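Side-chain contacts in uncharacterized protein (Thermus thermophilus HB8, PDB 4WVA), which hydrolyses mannosylglycerate, a solute that thermophiles make under osmotic stress, to mannose and glycerate, and also splits glucosylglycerate: residues V354-N359 / A412-F417; S175-E180 / Y207-Y212; N15-F20 / S78-P83. One frame throughout, in Å; residues are numbered along the deposited sequence.

Interaction 1 of 3, residues V354-N359 / A412-F417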
ATOM      1  N   VAL A 354      15.831 -26.978   7.463  1.00 11.12           N
ATOM      2  CA  VAL A 354      16.170 -25.804   6.661  1.00 10.78           C
ATOM      3  C   VAL A 354      16.138 -26.173   5.187  1.00 10.67           C
ATOM      4  O   VAL A 354      16.672 -27.211   4.756  1.00 10.54           O
ATOM      5  CB  VAL A 354      17.583 -25.266   7.016  1.00 11.00           C
ATOM      6  CG1 VAL A 354      18.010 -24.131   6.084  1.00 11.37           C
ATOM      7  CG2 VAL A 354      17.649 -24.769   8.463  1.00 11.13           C
ATOM      8  N   TRP A 355      15.520 -25.311   4.396  1.00 10.25           N
ATOM      9  CA  TRP A 355      15.397 -25.492   2.958  1.00 10.03           C
ATOM     10  C   TRP A 355      16.025 -24.321   2.232  1.00  9.75           C
ATOM     11  O   TRP A 355      15.787 -23.157   2.548  1.00  9.84           O
ATOM     12  CB  TRP A 355      13.933 -25.592   2.547  1.00  9.95           C
ATOM     13  CG  TRP A 355      13.242 -26.851   3.004  1.00 10.14           C
ATOM     14  CD1 TRP A 355      12.838 -27.167   4.265  1.00 10.28           C
ATOM     15  CD2 TRP A 355      12.864 -27.942   2.175  1.00 10.28           C
ATOM     16  NE1 TRP A 355      12.234 -28.410   4.275  1.00 10.55           N
ATOM     17  CE2 TRP A 355      12.229 -28.901   3.000  1.00 10.79           C
ATOM     18  CE3 TRP A 355      12.997 -28.205   0.810  1.00 10.61           C
ATOM     19  CZ2 TRP A 355      11.717 -30.088   2.496  1.00 11.25           C
ATOM     20  CZ3 TRP A 355      12.505 -29.385   0.311  1.00 11.26           C
ATOM     21  CH2 TRP A 355      11.863 -30.316   1.151  1.00 11.18           C
ATOM     22  N   ILE A 356      16.788 -24.624   1.201  1.00  9.48           N
ATOM     23  CA  ILE A 356      17.544 -23.582   0.530  1.00  9.15           C
ATOM     24  C   ILE A 356      16.650 -22.622  -0.255  1.00  8.65           C
ATOM     25  O   ILE A 356      16.921 -21.408  -0.293  1.00  8.44           O
ATOM     26  CB  ILE A 356      18.626 -24.193  -0.390  1.00  9.19           C
ATOM     27  CG1 ILE A 356      19.554 -25.125   0.396  1.00  9.59           C
ATOM     28  CG2 ILE A 356      19.451 -23.121  -1.071  1.00  9.08           C
ATOM     29  CD1 ILE A 356      20.298 -24.523   1.562  1.00 10.10           C
ATOM     30  N   ASN A 357      15.628 -23.141  -0.931  1.00  8.62           N
ATOM     31  CA  ASN A 357      14.743 -22.267  -1.695  1.00  8.57           C
ATOM     32  C   ASN A 357      13.998 -21.234  -0.820  1.00  8.59           C
ATOM     33  O   ASN A 357      13.819 -20.069  -1.217  1.00  8.33           O
ATOM     34  CB  ASN A 357      13.757 -23.073  -2.549  1.00  8.67           C
ATOM     35  CG  ASN A 357      12.715 -23.801  -1.722  1.00  8.68           C
ATOM     36  OD1 ASN A 357      13.014 -24.367  -0.672  1.00  9.18           O
ATOM     37  ND2 ASN A 357      11.477 -23.803  -2.204  1.00  9.28           N
ATOM     38  N   VAL A 358      13.571 -21.670   0.363  1.00  8.43           N
ATOM     39  CA  VAL A 358      12.885 -20.779   1.301  1.00  8.49           C
ATOM     40  C   VAL A 358      13.886 -19.796   1.928  1.00  8.36           C
ATOM     41  O   VAL A 358      13.580 -18.601   2.063  1.00  8.23           O
ATOM     42  CB  VAL A 358      12.078 -21.565   2.357  1.00  8.61           C
ATOM     43  CG1 VAL A 358      11.449 -20.618   3.367  1.00  8.75           C
ATOM     44  CG2 VAL A 358      11.006 -22.394   1.655  1.00  8.69           C
ATOM     45  N   ASN A 359      15.088 -20.253   2.288  1.00  8.87           N
ATOM     46  CA  ASN A 359      16.114 -19.303   2.739  1.00  8.90           C
ATOM     47  C   ASN A 359      16.311 -18.200   1.702  1.00  9.27           C
ATOM     48  O   ASN A 359      16.441 -17.013   2.039  1.00  8.99           O
ATOM     49  CB  ASN A 359      17.482 -19.972   2.965  1.00  9.31           C
ATOM     50  CG  ASN A 359      17.694 -20.469   4.387  1.00  9.36           C
ATOM     51  OD1 ASN A 359      18.819 -20.338   4.972  1.00 11.73           O
ATOM     52  ND2 ASN A 359      16.688 -21.026   4.951  1.00  8.51           N
ATOM     53  N   ALA A 412      21.639 -26.926  -5.484  1.00  9.75           N
ATOM     54  CA  ALA A 412      22.721 -26.613  -6.413  1.00  9.97           C
ATOM     55  C   ALA A 412      22.426 -25.357  -7.217  1.00  9.90           C
ATOM     56  O   ALA A 412      23.265 -24.451  -7.325  1.00  9.52           O
ATOM     57  CB  ALA A 412      23.010 -27.797  -7.316  1.00 10.31           C
ATOM     58  N   ALA A 413      21.216 -25.271  -7.764  1.00  9.48           N
ATOM     59  CA  ALA A 413      20.853 -24.138  -8.575  1.00  9.65           C
ATOM     60  C   ALA A 413      20.972 -22.822  -7.837  1.00  9.47           C
ATOM     61  O   ALA A 413      21.468 -21.834  -8.373  1.00  9.33           O
ATOM     62  CB  ALA A 413      19.426 -24.293  -9.099  1.00  9.61           C
ATOM     63  N   LEU A 414      20.471 -22.803  -6.615  1.00  9.63           N
ATOM     64  CA  LEU A 414      20.450 -21.562  -5.859  1.00  9.68           C
ATOM     65  C   LEU A 414      21.824 -21.248  -5.265  1.00 10.01           C
ATOM     66  O   LEU A 414      22.161 -20.088  -5.138  1.00 10.49           O
ATOM     67  CB  LEU A 414      19.333 -21.580  -4.811  1.00  9.63           C
ATOM     68  CG  LEU A 414      17.924 -21.516  -5.417  1.00  9.82           C
ATOM     69  CD1 LEU A 414      16.846 -21.720  -4.359  1.00  9.82           C
ATOM     70  CD2 LEU A 414      17.686 -20.196  -6.135  1.00  9.85           C
ATOM     71  N   ALA A 415      22.647 -22.258  -4.991  1.00 10.51           N
ATOM     72  CA  ALA A 415      24.068 -21.999  -4.685  1.00 10.82           C
ATOM     73  C   ALA A 415      24.710 -21.188  -5.808  1.00 10.57           C
ATOM     74  O   ALA A 415      25.404 -20.209  -5.555  1.00 10.24           O
ATOM     75  CB  ALA A 415      24.828 -23.305  -4.489  1.00 11.13           C
ATOM     76  N   LEU A 416      24.468 -21.600  -7.053  1.00 10.46           N
ATOM     77  CA  LEU A 416      24.989 -20.919  -8.232  1.00 10.83           C
ATOM     78  C   LEU A 416      24.404 -19.521  -8.395  1.00 11.35           C
ATOM     79  O   LEU A 416      25.126 -18.560  -8.637  1.00 11.22           O
ATOM     80  CB  LEU A 416      24.702 -21.761  -9.484  1.00 11.20           C
ATOM     81  CG  LEU A 416      25.604 -22.961  -9.672  1.00 11.69           C
ATOM     82  CD1 LEU A 416      24.967 -23.961 -10.623  1.00 11.91           C
ATOM     83  CD2 LEU A 416      26.950 -22.489 -10.214  1.00 12.00           C
ATOM     84  N   PHE A 417      23.086 -19.400  -8.275  1.00 10.82           N
ATOM     85  CA  PHE A 417      22.451 -18.113  -8.437  1.00 11.34           C
ATOM     86  C   PHE A 417      22.874 -17.111  -7.352  1.00 11.25           C
ATOM     87  O   PHE A 417      23.175 -15.939  -7.657  1.00 11.19           O
ATOM     88  CB  PHE A 417      20.918 -18.251  -8.500  1.00 11.12           C
ATOM     89  CG  PHE A 417      20.241 -17.005  -8.967  1.00 11.13           C
ATOM     90  CD1 PHE A 417      20.390 -16.586 -10.278  1.00 11.14           C
ATOM     91  CD2 PHE A 417      19.487 -16.238  -8.094  1.00 11.32           C
ATOM     92  CE1 PHE A 417      19.779 -15.436 -10.716  1.00 11.18           C
ATOM     93  CE2 PHE A 417      18.883 -15.068  -8.528  1.00 11.76           C
ATOM     94  CZ  PHE A 417      19.032 -14.679  -9.838  1.00 11.24           C
TER
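Leu414 meets Ile356 and Asn357 in a small, wholly apolar and buried helix-to-helix contact of the (alpha/alpha)6-barrel, between the first turn of helix 356-368 and the middle of helix 409-418. The evidence for its size is direct: only 111 Å² is covered, both sides summed, and no hydrogen bond crosses. Leu414 is the residue of 412-417 that makes every contact within 4.5 Å. Its side chain is stretched out, CD1 lying anti to CA (chi2 173°), and this methyl reaches the backbone of the other helix, ending 3.4 Å from Asn357 CA and 3.8 Å from Asn357 CB. The first of these is tight for two carbons, and the two CA atoms of Leu414 and Asn357 are 7.1 Å apart. Nearer its base, Leu414 CB lies 4.0 Å from Ile356 CG2, and the two side chains run antiparallel alongside one another. In Ile356, CG2 stands anti to the backbone N and faces Leu414, while the longer CG1 branch leads elsewhere. The amide of Asn357 (chi1 70°) likewise leaves the contact, so that Leu414 sees its CA and CB; the Asn357 side chain comes to about 3 Å of that of Trp34, a probable substrate-binding residue. Trp355, at the N-cap position of helix 356-368, stacks on Trp350 and Tyr394. Helix 372-389 touches both sides of the joint, through Ala382 and Met386 against Ile356 and through Met386 against Ala415, while helix 4-15 packs on Ala412 and Leu416 of helix 409-418.

Interaction 2 of 3, residues S175-E180 / Y207-Y212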
ATOM      1  N   SER A 175      -6.681 -34.045   9.079  1.00 20.31           N
ATOM      2  CA  SER A 175      -7.400 -34.961   9.980  1.00 21.68           C
ATOM      3  C   SER A 175      -8.846 -35.219   9.544  1.00 22.79           C
ATOM      4  O   SER A 175      -9.457 -36.211   9.973  1.00 24.53           O
ATOM      5  CB  SER A 175      -7.361 -34.441  11.419  1.00 21.88           C
ATOM      6  OG  SER A 175      -8.218 -33.327  11.573  1.00 23.55           O
ATOM      7  N   ARG A 176      -9.403 -34.354   8.693  1.00 21.73           N
ATOM      8  CA  ARG A 176     -10.759 -34.531   8.180  1.00 21.67           C
ATOM      9  C   ARG A 176     -10.861 -35.364   6.911  1.00 20.98           C
ATOM     10  O   ARG A 176     -11.968 -35.645   6.447  1.00 21.77           O
ATOM     11  CB  ARG A 176     -11.421 -33.169   7.948  1.00 22.29           C
ATOM     12  CG  ARG A 176     -11.344 -32.315   9.186  1.00 23.57           C
ATOM     13  CD  ARG A 176     -12.290 -31.139   9.188  1.00 24.66           C
ATOM     14  NE  ARG A 176     -11.916 -30.314  10.321  1.00 25.07           N
ATOM     15  CZ  ARG A 176     -11.071 -29.284  10.272  1.00 24.55           C
ATOM     16  NH1 ARG A 176     -10.542 -28.880   9.117  1.00 21.00           N
ATOM     17  NH2 ARG A 176     -10.780 -28.643  11.394  1.00 24.72           N
ATOM     18  N   VAL A 177      -9.726 -35.780   6.345  1.00 18.77           N
ATOM     19  CA  VAL A 177      -9.738 -36.524   5.103  1.00 18.80           C
ATOM     20  C   VAL A 177      -9.998 -37.988   5.448  1.00 19.12           C
ATOM     21  O   VAL A 177      -9.262 -38.550   6.255  1.00 18.77           O
ATOM     22  CB  VAL A 177      -8.395 -36.385   4.372  1.00 18.55           C
ATOM     23  CG1 VAL A 177      -8.333 -37.296   3.149  1.00 18.67           C
ATOM     24  CG2 VAL A 177      -8.183 -34.924   3.994  1.00 18.81           C
ATOM     25  N   PRO A 178     -11.055 -38.589   4.867  1.00 20.76           N
ATOM     26  CA  PRO A 178     -11.359 -39.988   5.233  1.00 22.47           C
ATOM     27  C   PRO A 178     -10.298 -40.953   4.716  1.00 23.38           C
ATOM     28  O   PRO A 178      -9.753 -40.733   3.638  1.00 22.48           O
ATOM     29  CB  PRO A 178     -12.705 -40.255   4.554  1.00 22.45           C
ATOM     30  CG  PRO A 178     -12.877 -39.196   3.517  1.00 23.57           C
ATOM     31  CD  PRO A 178     -12.058 -38.011   3.950  1.00 21.93           C
ATOM     32  N   VAL A 179     -10.020 -42.009   5.482  1.00 25.00           N
ATOM     33  CA  VAL A 179      -9.104 -43.060   5.047  1.00 26.42           C
ATOM     34  C   VAL A 179      -9.735 -44.463   5.060  1.00 29.80           C
ATOM     35  O   VAL A 179      -9.080 -45.422   4.665  1.00 29.36           O
ATOM     36  CB  VAL A 179      -7.797 -43.063   5.872  1.00 26.13           C
ATOM     37  CG1 VAL A 179      -7.035 -41.748   5.673  1.00 25.91           C
ATOM     38  CG2 VAL A 179      -8.059 -43.304   7.354  1.00 26.95           C
ATOM     39  N   GLU A 180     -10.992 -44.578   5.494  1.00 33.80           N
ATOM     40  CA  GLU A 180     -11.706 -45.874   5.498  1.00 39.01           C
ATOM     41  C   GLU A 180     -11.723 -46.504   4.120  1.00 38.56           C
ATOM     42  O   GLU A 180     -12.008 -45.831   3.132  1.00 39.44           O
ATOM     43  CB  GLU A 180     -13.164 -45.711   5.959  1.00 42.02           C
ATOM     44  CG  GLU A 180     -13.343 -45.197   7.374  1.00 46.57           C
ATOM     45  CD  GLU A 180     -12.462 -45.918   8.377  1.00 50.30           C
ATOM     46  OE1 GLU A 180     -12.636 -47.147   8.547  1.00 53.28           O
ATOM     47  OE2 GLU A 180     -11.595 -45.251   8.987  1.00 53.53           O
ATOM     48  N   TYR A 207      -2.938 -38.080   1.680  1.00 14.62           N
ATOM     49  CA  TYR A 207      -2.538 -37.622   0.350  1.00 14.45           C
ATOM     50  C   TYR A 207      -3.240 -38.436  -0.760  1.00 14.96           C
ATOM     51  O   TYR A 207      -3.737 -37.883  -1.743  1.00 14.60           O
ATOM     52  CB  TYR A 207      -0.999 -37.678   0.124  1.00 13.68           C
ATOM     53  CG  TYR A 207      -0.093 -36.941   1.110  1.00 13.35           C
ATOM     54  CD1 TYR A 207      -0.572 -35.932   1.956  1.00 13.34           C
ATOM     55  CD2 TYR A 207       1.283 -37.236   1.168  1.00 12.87           C
ATOM     56  CE1 TYR A 207       0.270 -35.279   2.849  1.00 13.42           C
ATOM     57  CE2 TYR A 207       2.126 -36.594   2.065  1.00 12.69           C
ATOM     58  CZ  TYR A 207       1.621 -35.610   2.902  1.00 12.49           C
ATOM     59  OH  TYR A 207       2.468 -34.981   3.790  1.00 12.56           O
ATOM     60  N   LEU A 208      -3.241 -39.766  -0.609  1.00 15.45           N
ATOM     61  CA  LEU A 208      -3.809 -40.648  -1.625  1.00 15.90           C
ATOM     62  C   LEU A 208      -5.333 -40.612  -1.638  1.00 15.50           C
ATOM     63  O   LEU A 208      -5.945 -40.595  -2.703  1.00 15.98           O
ATOM     64  CB  LEU A 208      -3.266 -42.087  -1.483  1.00 17.05           C
ATOM     65  CG  LEU A 208      -2.007 -42.377  -2.311  1.00 18.71           C
ATOM     66  CD1 LEU A 208      -2.336 -42.394  -3.795  1.00 19.48           C
ATOM     67  CD2 LEU A 208      -0.889 -41.387  -2.042  1.00 19.98           C
ATOM     68  N   SER A 209      -5.938 -40.557  -0.461  1.00 16.06           N
ATOM     69  CA  SER A 209      -7.402 -40.385  -0.369  1.00 17.01           C
ATOM     70  C   SER A 209      -7.879 -39.173  -1.176  1.00 16.64           C
ATOM     71  O   SER A 209      -8.855 -39.242  -1.945  1.00 16.77           O
ATOM     72  CB  SER A 209      -7.841 -40.263   1.084  1.00 17.68           C
ATOM     73  OG  SER A 209      -9.233 -39.991   1.160  1.00 20.20           O
ATOM     74  N   LEU A 210      -7.177 -38.052  -1.028  1.00 16.45           N
ATOM     75  CA  LEU A 210      -7.516 -36.859  -1.799  1.00 16.16           C
ATOM     76  C   LEU A 210      -7.353 -37.069  -3.294  1.00 16.28           C
ATOM     77  O   LEU A 210      -8.228 -36.696  -4.081  1.00 16.24           O
ATOM     78  CB  LEU A 210      -6.682 -35.654  -1.329  1.00 15.66           C
ATOM     79  CG  LEU A 210      -7.016 -35.054   0.051  1.00 15.53           C
ATOM     80  CD1 LEU A 210      -5.945 -34.058   0.498  1.00 15.25           C
ATOM     81  CD2 LEU A 210      -8.379 -34.391   0.058  1.00 15.31           C
ATOM     82  N   LEU A 211      -6.238 -37.680  -3.696  1.00 17.02           N
ATOM     83  CA  LEU A 211      -5.987 -38.000  -5.089  1.00 16.93           C
ATOM     84  C   LEU A 211      -7.140 -38.821  -5.660  1.00 17.44           C
ATOM     85  O   LEU A 211      -7.656 -38.509  -6.735  1.00 16.65           O
ATOM     86  CB  LEU A 211      -4.658 -38.762  -5.244  1.00 17.91           C
ATOM     87  CG  LEU A 211      -4.089 -38.958  -6.666  1.00 18.60           C
ATOM     88  CD1 LEU A 211      -2.625 -39.360  -6.601  1.00 18.82           C
ATOM     89  CD2 LEU A 211      -4.861 -39.987  -7.491  1.00 19.96           C
ATOM     90  N   TYR A 212      -7.533 -39.869  -4.934  1.00 18.78           N
ATOM     91  CA  TYR A 212      -8.595 -40.765  -5.408  1.00 20.98           C
ATOM     92  C   TYR A 212      -9.918 -40.025  -5.541  1.00 20.40           C
ATOM     93  O   TYR A 212     -10.656 -40.246  -6.500  1.00 19.83           O
ATOM     94  CB  TYR A 212      -8.753 -41.993  -4.501  1.00 22.56           C
ATOM     95  CG  TYR A 212      -7.552 -42.925  -4.471  1.00 25.86           C
ATOM     96  CD1 TYR A 212      -6.823 -43.196  -5.623  1.00 29.89           C
ATOM     97  CD2 TYR A 212      -7.153 -43.542  -3.289  1.00 29.24           C
ATOM     98  CE1 TYR A 212      -5.732 -44.044  -5.600  1.00 31.52           C
ATOM     99  CE2 TYR A 212      -6.060 -44.390  -3.260  1.00 29.82           C
ATOM    100  CZ  TYR A 212      -5.360 -44.634  -4.422  1.00 31.63           C
ATOM    101  OH  TYR A 212      -4.271 -45.474  -4.415  1.00 36.30           O
TER
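Val177 and Leu210 lie roughly perpendicular to each other beside a bond from the Ser209 hydroxyl to the Pro178 carbonyl: a loop tied to a helix of the (alpha/alpha)6-barrel, by one side-chain-to-backbone hydrogen bond and one apolar patch. Residues 175-180 belong to the loop that follows helix 171-175, whereas 207-212 belong to helix 201-216. The two methyls of Val177 divide the work. CG1, anti to the backbone N (chi1 173°), lies against Ser209, 3.5 Å from its OG and 3.6 Å from its CB, and also 4.0 Å from Leu210 CG. CG2 meets the end of Leu210, with CD2 at 4.0 Å. Val177 and Leu210 are buried, while the bond between Ser209 and Pro178 lies nearer the surface. Ser209 carries its OG anti to its own backbone N (chi1 175°), which sends the hydroxyl out from the helix toward the loop. Lacking that hydroxyl, an alanine here would probably leave Pro178 O without this donor and the loop less firmly tied to the helix, although the Val177 contacts with Leu210 would remain. Just before this turn of the helix, Arg206 touches both Val177 and Val179; within the loop, Arg176 makes a salt bridge to Asp288. The bond itself is short and nearly straight on the acceptor side: Ser209 OG donates to Pro178 O at 2.6 Å, with a C=O...OG angle of 164°.

Interaction 3 of 3, residues N15-F20 / S78-P83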
ATOM      1  N   ASN A  15      21.648 -34.201 -13.238  1.00 12.85           N
ATOM      2  CA  ASN A  15      20.191 -34.313 -13.139  1.00 12.62           C
ATOM      3  C   ASN A  15      19.460 -33.832 -14.395  1.00 12.31           C
ATOM      4  O   ASN A  15      18.239 -33.952 -14.497  1.00 12.56           O
ATOM      5  CB  ASN A  15      19.676 -33.537 -11.914  1.00 12.42           C
ATOM      6  CG  ASN A  15      20.129 -34.127 -10.590  1.00 12.24           C
ATOM      7  OD1 ASN A  15      19.999 -33.470  -9.536  1.00 13.62           O
ATOM      8  ND2 ASN A  15      20.627 -35.339 -10.607  1.00 11.45           N
ATOM      9  N   SER A  16      20.186 -33.283 -15.354  1.00 12.17           N
ATOM     10  CA  SER A  16      19.563 -32.831 -16.603  1.00 13.18           C
ATOM     11  C   SER A  16      19.112 -34.012 -17.421  1.00 14.23           C
ATOM     12  O   SER A  16      19.819 -35.021 -17.504  1.00 13.91           O
ATOM     13  CB  SER A  16      20.535 -32.002 -17.432  1.00 13.51           C
ATOM     14  OG  SER A  16      19.907 -31.549 -18.614  1.00 13.29           O
ATOM     15  N   ARG A  17      17.929 -33.884 -18.022  1.00 13.99           N
ATOM     16  CA  ARG A  17      17.456 -34.840 -19.029  1.00 15.24           C
ATOM     17  C   ARG A  17      17.317 -34.138 -20.387  1.00 15.99           C
ATOM     18  O   ARG A  17      16.510 -34.535 -21.221  1.00 18.88           O
ATOM     19  CB  ARG A  17      16.138 -35.464 -18.571  1.00 14.99           C
ATOM     20  CG  ARG A  17      16.189 -36.165 -17.210  1.00 15.77           C
ATOM     21  CD  ARG A  17      17.069 -37.411 -17.215  1.00 16.48           C
ATOM     22  NE  ARG A  17      17.247 -37.996 -15.876  1.00 16.73           N
ATOM     23  CZ  ARG A  17      18.302 -37.815 -15.076  1.00 17.57           C
ATOM     24  NH1 ARG A  17      19.353 -37.085 -15.451  1.00 17.57           N
ATOM     25  NH2 ARG A  17      18.328 -38.414 -13.891  1.00 17.64           N
ATOM     26  N   GLY A  18      18.134 -33.122 -20.611  1.00 16.77           N
ATOM     27  CA  GLY A  18      18.085 -32.326 -21.831  1.00 17.98           C
ATOM     28  C   GLY A  18      17.262 -31.069 -21.651  1.00 17.32           C
ATOM     29  O   GLY A  18      17.799 -29.975 -21.508  1.00 18.24           O
ATOM     30  N   ALA A  19      15.950 -31.236 -21.706  1.00 17.42           N
ATOM     31  CA  ALA A  19      15.019 -30.123 -21.689  1.00 17.27           C
ATOM     32  C   ALA A  19      14.494 -29.801 -20.296  1.00 15.67           C
ATOM     33  O   ALA A  19      13.868 -28.763 -20.104  1.00 16.54           O
ATOM     34  CB  ALA A  19      13.847 -30.441 -22.600  1.00 19.42           C
ATOM     35  N   PHE A  20      14.719 -30.688 -19.333  1.00 13.90           N
ATOM     36  CA  PHE A  20      14.276 -30.463 -17.959  1.00 13.42           C
ATOM     37  C   PHE A  20      15.263 -31.135 -17.024  1.00 12.67           C
ATOM     38  O   PHE A  20      16.116 -31.908 -17.459  1.00 12.96           O
ATOM     39  CB  PHE A  20      12.857 -30.985 -17.720  1.00 13.21           C
ATOM     40  CG  PHE A  20      12.752 -32.490 -17.727  1.00 13.48           C
ATOM     41  CD1 PHE A  20      12.830 -33.217 -16.552  1.00 13.98           C
ATOM     42  CD2 PHE A  20      12.564 -33.167 -18.925  1.00 13.46           C
ATOM     43  CE1 PHE A  20      12.779 -34.609 -16.575  1.00 14.45           C
ATOM     44  CE2 PHE A  20      12.501 -34.550 -18.951  1.00 13.96           C
ATOM     45  CZ  PHE A  20      12.586 -35.264 -17.774  1.00 14.65           C
ATOM     46  N   SER A  78      14.421 -41.238 -20.999  1.00 31.01           N
ATOM     47  CA  SER A  78      15.131 -41.221 -22.271  1.00 28.87           C
ATOM     48  C   SER A  78      16.603 -41.492 -22.026  1.00 28.23           C
ATOM     49  O   SER A  78      17.113 -41.287 -20.932  1.00 27.37           O
ATOM     50  CB  SER A  78      14.976 -39.874 -22.955  1.00 29.71           C
ATOM     51  OG  SER A  78      15.535 -38.859 -22.160  1.00 31.05           O
ATOM     52  N   ARG A  79      17.287 -41.958 -23.062  1.00 28.13           N
ATOM     53  CA  ARG A  79      18.733 -42.100 -22.995  1.00 28.27           C
ATOM     54  C   ARG A  79      19.363 -40.718 -22.959  1.00 24.82           C
ATOM     55  O   ARG A  79      18.871 -39.793 -23.596  1.00 24.72           O
ATOM     56  CB  ARG A  79      19.227 -42.886 -24.205  1.00 29.80           C
ATOM     57  CG  ARG A  79      18.750 -44.326 -24.200  1.00 34.58           C
ATOM     58  CD  ARG A  79      19.504 -45.123 -23.144  1.00 38.22           C
ATOM     59  NE  ARG A  79      19.398 -46.572 -23.312  1.00 43.44           N
ATOM     60  CZ  ARG A  79      19.891 -47.254 -24.348  1.00 49.33           C
ATOM     61  NH1 ARG A  79      20.510 -46.640 -25.346  1.00 53.47           N
ATOM     62  NH2 ARG A  79      19.763 -48.567 -24.400  1.00 53.71           N
ATOM     63  N   ASP A  80      20.447 -40.580 -22.201  1.00 23.59           N
ATOM     64  CA  ASP A  80      21.162 -39.316 -22.098  1.00 22.44           C
ATOM     65  C   ASP A  80      22.148 -39.205 -23.271  1.00 20.70           C
ATOM     66  O   ASP A  80      23.362 -39.091 -23.077  1.00 19.58           O
ATOM     67  CB  ASP A  80      21.856 -39.216 -20.739  1.00 23.96           C
ATOM     68  CG  ASP A  80      20.872 -39.312 -19.570  1.00 26.05           C
ATOM     69  OD1 ASP A  80      19.868 -38.562 -19.567  1.00 26.68           O
ATOM     70  OD2 ASP A  80      21.104 -40.122 -18.653  1.00 28.03           O
ATOM     71  N   TYR A  81      21.586 -39.250 -24.479  1.00 19.46           N
ATOM     72  CA  TYR A  81      22.320 -39.085 -25.730  1.00 19.59           C
ATOM     73  C   TYR A  81      21.528 -38.237 -26.749  1.00 18.88           C
ATOM     74  O   TYR A  81      20.315 -38.417 -26.939  1.00 19.73           O
ATOM     75  CB  TYR A  81      22.689 -40.445 -26.358  1.00 19.66           C
ATOM     76  CG  TYR A  81      23.443 -40.242 -27.633  1.00 19.77           C
ATOM     77  CD1 TYR A  81      22.779 -40.152 -28.860  1.00 21.02           C
ATOM     78  CD2 TYR A  81      24.816 -40.063 -27.622  1.00 20.51           C
ATOM     79  CE1 TYR A  81      23.465 -39.904 -30.022  1.00 21.45           C
ATOM     80  CE2 TYR A  81      25.509 -39.821 -28.787  1.00 21.17           C
ATOM     81  CZ  TYR A  81      24.825 -39.728 -29.979  1.00 21.88           C
ATOM     82  OH  TYR A  81      25.535 -39.485 -31.116  1.00 24.90           O
ATOM     83  N   PHE A  82      22.226 -37.320 -27.413  1.00 17.82           N
ATOM     84  CA  PHE A  82      21.625 -36.483 -28.448  1.00 17.95           C
ATOM     85  C   PHE A  82      22.658 -36.323 -29.565  1.00 17.38           C
ATOM     86  O   PHE A  82      23.836 -36.126 -29.267  1.00 18.28           O
ATOM     87  CB  PHE A  82      21.245 -35.110 -27.878  1.00 18.16           C
ATOM     88  CG  PHE A  82      20.819 -34.120 -28.929  1.00 19.39           C
ATOM     89  CD1 PHE A  82      19.499 -34.080 -29.372  1.00 20.06           C
ATOM     90  CD2 PHE A  82      21.743 -33.265 -29.509  1.00 20.08           C
ATOM     91  CE1 PHE A  82      19.112 -33.185 -30.359  1.00 20.54           C
ATOM     92  CE2 PHE A  82      21.361 -32.376 -30.504  1.00 21.27           C
ATOM     93  CZ  PHE A  82      20.046 -32.337 -30.928  1.00 20.17           C
ATOM     94  N   PRO A  83      22.239 -36.396 -30.840  1.00 17.41           N
ATOM     95  CA  PRO A  83      20.889 -36.630 -31.374  1.00 17.06           C
ATOM     96  C   PRO A  83      20.551 -38.117 -31.516  1.00 17.80           C
ATOM     97  O   PRO A  83      21.273 -38.859 -32.183  1.00 17.63           O
ATOM     98  CB  PRO A  83      20.948 -35.948 -32.736  1.00 17.21           C
ATOM     99  CG  PRO A  83      22.364 -36.113 -33.172  1.00 17.41           C
ATOM    100  CD  PRO A  83      23.194 -36.079 -31.918  1.00 17.33           C
TER
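The guanidinium of Arg17 and the carboxylate of Asp80 are turned 57° against each other, and Asp80 OD1 approaches obliquely, well out of the guanidinium plane. Its nearest side-chain atom is Arg17 CD, at 3.8 Å, while Arg17 NH1 is 4.4 Å from Asp80 OD1 with no N-H pointing at it. The ring of Phe20 has Arg17 CB over one face, 3.6 Å above its plane and offset toward the rim, and it also stacks with His75; on the other segment, the Phe82 ring has Pro83 CB 3.9 Å above its centre. The Arg17 chain bends at chi2 (-67°), which folds the guanidinium back on its own loop: NH1 donates to Ser16 O at 2.9 Å. That oxygen lies close to the guanidinium plane, although the donor itself stands well above the carbonyl plane. NH1 also bonds to Arg14 O. Ser16 OG, in turn, accepts from Gly18 N at 3.1 Å, an ST turn, and bonds to Arg50 NH2. Asp80 is the centre of an inverse gamma turn, closed by a weak bond, in the loop that carries Tyr81, a probable substrate-binding residue. The chemistry is therefore an attraction of opposite charges without a salt bridge. Arg17 NH1 spends its hydrogen bonds on the backbone oxygens of Ser16 and of Arg14, the latter in helix 4-15, and the pull on the exposed Asp80 is probably modest, weakened by solvent.

The three contacts are separate. The centres of interaction 1 and interaction 2 lie 32 Å apart, those of interaction 1 and interaction 3 lie 24 Å apart, and those of interaction 2 and interaction 3 lie 36 Å apart. The nearest atoms of interaction 1 and interaction 3 are still about 7 Å apart. Interaction 1 is buried, interaction 2 lies across the chain's centre from it, and interaction 3 is at the surface. They stand at different distances from the probable catalytic residues. In interaction 1, Trp355 touches Glu393, the likely proton acceptor; in interaction 2, the Leu210 side chain is about 11 Å from that of Asp165, the likely proton donor; the 78-83 loop carries Tyr81, which takes no part in interaction 3.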